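Local structure of protein FmtA (Staphylococcus aureus, 5ZH8) at residues Lys154-Phe159 and Ile223-Gly228. The protein removes D-alanyl esters from wall teichoic acid and lipoteichoic acid, and affects methicillin resistance and cell wall structure. Numbering follows the deposited sequence.
Sequences KYLPWF and IEEVTG
Tyr155 packs against Val226 through apolar groups. Methyl CG1 of Val226 lies 3.7 Å from Tyr155 CB and the same distance from Tyr155 CD1. It meets the root of the ring obliquely. The Tyr155 hydroxyl hydrogen-bonds with the backbone N of Asn147, outside the two segments. Ile146 touches both side chains and extends the apolar patch.

Leu156 packs against the chain of Glu225. Leu156 CD1 lies 3.7 Å from Glu225 CG and 3.7 Å from Glu225 OE1, the two side chains crossing at about a right angle. Glu225 leaves the helix with CG anti to the backbone N (chi1 -167°) and then bends at chi2 (71°). That bend brings its carboxylate round beside Leu156. Glu225 CG also lies beside the carbonyl oxygen of Tyr155. Glu225 OE1 sits near the plane of the Trp158 ring, at its edge, but 4.3 Å from Trp158 NE1, too long for a hydrogen bond. Leu156 CG lies over one face of the same indole, offset toward its rim.

The backbone of 154-159 turns here. A type I turn runs from Leu156 to Phe159, closed by Phe159 N to Leu156 O at 2.9 Å.

The contact joins the short, weakly bonded helix 152-155 and the turn after it to the C-terminal part of helix 213-227, within the beta-lactamase-family region. No hydrogen bond or salt bridge spans the segments, so they meet mainly through van der Waals packing.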
ATOM      1  N   LYS A 154      24.830   2.585  27.726  1.00 68.44           N
ATOM      2  CA  LYS A 154      25.229   1.698  28.822  1.00 68.65           C
ATOM      3  C   LYS A 154      25.480   0.272  28.332  1.00 67.74           C
ATOM      4  O   LYS A 154      26.510  -0.328  28.657  1.00 69.22           O
ATOM      5  CB  LYS A 154      24.161   1.688  29.919  1.00 67.15           C
ATOM      6  CG  LYS A 154      24.593   1.006  31.200  1.00 67.59           C
ATOM      7  CD  LYS A 154      23.426   0.870  32.152  1.00 66.24           C
ATOM      8  CE  LYS A 154      23.892   0.397  33.521  1.00 67.30           C
ATOM      9  NZ  LYS A 154      22.775  -0.194  34.306  1.00 65.63           N
ATOM     10  N   TYR A 155      24.548  -0.256  27.541  1.00 65.64           N
ATOM     11  CA  TYR A 155      24.625  -1.639  27.070  1.00 64.74           C
ATOM     12  C   TYR A 155      25.303  -1.768  25.708  1.00 66.39           C
ATOM     13  O   TYR A 155      25.820  -2.832  25.367  1.00 66.41           O
ATOM     14  CB  TYR A 155      23.229  -2.267  27.029  1.00 61.62           C
ATOM     15  CG  TYR A 155      22.437  -2.034  28.296  1.00 60.45           C
ATOM     16  CD1 TYR A 155      22.644  -2.809  29.434  1.00 60.22           C
ATOM     17  CD2 TYR A 155      21.489  -1.022  28.357  1.00 59.82           C
ATOM     18  CE1 TYR A 155      21.929  -2.577  30.594  1.00 59.74           C
ATOM     19  CE2 TYR A 155      20.760  -0.787  29.515  1.00 59.26           C
ATOM     20  CZ  TYR A 155      20.984  -1.567  30.633  1.00 59.20           C
ATOM     21  OH  TYR A 155      20.271  -1.337  31.789  1.00 58.54           O
ATOM     22  N   LEU A 156      25.309  -0.678  24.946  1.00 68.22           N
ATOM     23  CA  LEU A 156      25.863  -0.668  23.598  1.00 70.15           C
ATOM     24  C   LEU A 156      26.773   0.556  23.451  1.00 73.83           C
ATOM     25  O   LEU A 156      26.414   1.520  22.779  1.00 74.40           O
ATOM     26  CB  LEU A 156      24.712  -0.650  22.585  1.00 68.37           C
ATOM     27  CG  LEU A 156      24.981  -1.150  21.169  1.00 69.05           C
ATOM     28  CD1 LEU A 156      25.595  -2.555  21.156  1.00 69.27           C
ATOM     29  CD2 LEU A 156      23.676  -1.117  20.382  1.00 66.98           C
ATOM     30  N   PRO A 157      27.961   0.515  24.096  1.00 76.84           N
ATOM     31  CA  PRO A 157      28.903   1.642  24.246  1.00 80.21           C
ATOM     32  C   PRO A 157      29.145   2.482  22.996  1.00 82.49           C
ATOM     33  O   PRO A 157      29.233   3.705  23.090  1.00 84.06           O
ATOM     34  CB  PRO A 157      30.203   0.956  24.666  1.00 82.05           C
ATOM     35  CG  PRO A 157      29.763  -0.277  25.369  1.00 79.61           C
ATOM     36  CD  PRO A 157      28.475  -0.709  24.744  1.00 76.69           C
ATOM     37  N   TRP A 158      29.260   1.826  21.843  1.00 83.06           N
ATOM     38  CA  TRP A 158      29.558   2.522  20.587  1.00 85.70           C
ATOM     39  C   TRP A 158      28.367   3.299  20.021  1.00 84.48           C
ATOM     40  O   TRP A 158      28.566   4.245  19.261  1.00 86.67           O
ATOM     41  CB  TRP A 158      30.133   1.568  19.527  1.00 86.91           C
ATOM     42  CG  TRP A 158      29.381   0.288  19.326  1.00 84.32           C
ATOM     43  CD1 TRP A 158      29.619  -0.907  19.943  1.00 83.61           C
ATOM     44  CD2 TRP A 158      28.288   0.069  18.436  1.00 82.74           C
ATOM     45  NE1 TRP A 158      28.736  -1.856  19.497  1.00 81.30           N
ATOM     46  CE2 TRP A 158      27.906  -1.285  18.569  1.00 80.76           C
ATOM     47  CE3 TRP A 158      27.587   0.886  17.539  1.00 82.94           C
ATOM     48  CZ2 TRP A 158      26.853  -1.843  17.841  1.00 78.80           C
ATOM     49  CZ3 TRP A 158      26.547   0.329  16.807  1.00 80.82           C
ATOM     50  CH2 TRP A 158      26.190  -1.024  16.964  1.00 78.77           C
ATOM     51  N   PHE A 159      27.144   2.920  20.394  1.00 81.17           N
ATOM     52  CA  PHE A 159      25.960   3.659  19.971  1.00 79.99           C
ATOM     53  C   PHE A 159      25.865   5.001  20.706  1.00 81.89           C
ATOM     54  O   PHE A 159      25.074   5.165  21.641  1.00 80.27           O
ATOM     55  CB  PHE A 159      24.688   2.830  20.183  1.00 76.08           C
ATOM     56  CG  PHE A 159      23.507   3.337  19.404  1.00 74.70           C
ATOM     57  CD1 PHE A 159      23.288   2.901  18.106  1.00 74.10           C
ATOM     58  CD2 PHE A 159      22.627   4.263  19.960  1.00 74.08           C
ATOM     59  CE1 PHE A 159      22.217   3.368  17.379  1.00 73.14           C
ATOM     60  CE2 PHE A 159      21.546   4.736  19.234  1.00 73.12           C
ATOM     61  CZ  PHE A 159      21.341   4.287  17.942  1.00 72.68           C
ATOM     62  N   ILE A 223      20.035  -6.570  22.788  1.00 52.09           N
ATOM     63  CA  ILE A 223      19.813  -7.949  23.216  1.00 51.24           C
ATOM     64  C   ILE A 223      21.052  -8.790  22.932  1.00 52.78           C
ATOM     65  O   ILE A 223      21.525  -9.517  23.799  1.00 53.35           O
ATOM     66  CB  ILE A 223      18.574  -8.575  22.529  1.00 49.43           C
ATOM     67  CG1 ILE A 223      17.290  -7.910  23.036  1.00 47.85           C
ATOM     68  CG2 ILE A 223      18.503 -10.081  22.768  1.00 49.36           C
ATOM     69  CD1 ILE A 223      16.081  -8.153  22.163  1.00 46.43           C
ATOM     70  N   GLU A 224      21.577  -8.682  21.717  1.00 53.66           N
ATOM     71  CA  GLU A 224      22.752  -9.457  21.338  1.00 55.68           C
ATOM     72  C   GLU A 224      23.965  -9.115  22.200  1.00 57.44           C
ATOM     73  O   GLU A 224      24.689 -10.009  22.632  1.00 58.31           O
ATOM     74  CB  GLU A 224      23.087  -9.255  19.859  1.00 56.60           C
ATOM     75  CG  GLU A 224      22.147  -9.981  18.914  1.00 55.39           C
ATOM     76  CD  GLU A 224      22.616  -9.936  17.476  1.00 56.94           C
ATOM     77  OE1 GLU A 224      23.440  -9.055  17.133  1.00 58.78           O
ATOM     78  OE2 GLU A 224      22.155 -10.787  16.687  1.00 56.66           O
ATOM     79  N   GLU A 225      24.163  -7.822  22.451  1.00 57.99           N
ATOM     80  CA  GLU A 225      25.336  -7.331  23.175  1.00 60.10           C
ATOM     81  C   GLU A 225      25.323  -7.748  24.647  1.00 59.64           C
ATOM     82  O   GLU A 225      26.351  -8.150  25.169  1.00 61.59           O
ATOM     83  CB  GLU A 225      25.421  -5.800  23.070  1.00 60.94           C
ATOM     84  CG  GLU A 225      26.749  -5.204  23.506  1.00 63.76           C
ATOM     85  CD  GLU A 225      27.881  -5.496  22.542  1.00 66.45           C
ATOM     86  OE1 GLU A 225      27.622  -5.605  21.315  1.00 66.43           O
ATOM     87  OE2 GLU A 225      29.037  -5.606  23.018  1.00 68.66           O
ATOM     88  N   VAL A 226      24.167  -7.643  25.306  1.00 57.51           N
ATOM     89  CA  VAL A 226      24.062  -7.972  26.734  1.00 57.19           C
ATOM     90  C   VAL A 226      24.121  -9.469  26.978  1.00 56.97           C
ATOM     91  O   VAL A 226      24.640  -9.903  28.005  1.00 58.34           O
ATOM     92  CB  VAL A 226      22.778  -7.421  27.402  1.00 55.50           C
ATOM     93  CG1 VAL A 226      22.728  -5.906  27.322  1.00 55.94           C
ATOM     94  CG2 VAL A 226      21.527  -8.050  26.814  1.00 53.67           C
ATOM     95  N   THR A 227      23.586 -10.251  26.044  1.00 55.63           N
ATOM     96  CA  THR A 227      23.555 -11.707  26.167  1.00 55.60           C
ATOM     97  C   THR A 227      24.810 -12.363  25.590  1.00 57.75           C
ATOM     98  O   THR A 227      25.097 -13.525  25.881  1.00 58.59           O
ATOM     99  CB  THR A 227      22.332 -12.308  25.446  1.00 53.74           C
ATOM    100  OG1 THR A 227      22.440 -12.091  24.033  1.00 53.86           O
ATOM    101  CG2 THR A 227      21.036 -11.684  25.954  1.00 51.63           C
ATOM    102  N   GLY A 228      25.547 -11.623  24.764  1.00 58.76           N
ATOM    103  CA  GLY A 228      26.684 -12.174  24.046  1.00 61.15           C
ATOM    104  C   GLY A 228      26.290 -13.280  23.083  1.00 61.15           C
ATOM    105  O   GLY A 228      27.111 -14.121  22.742  1.00 63.44           O
TER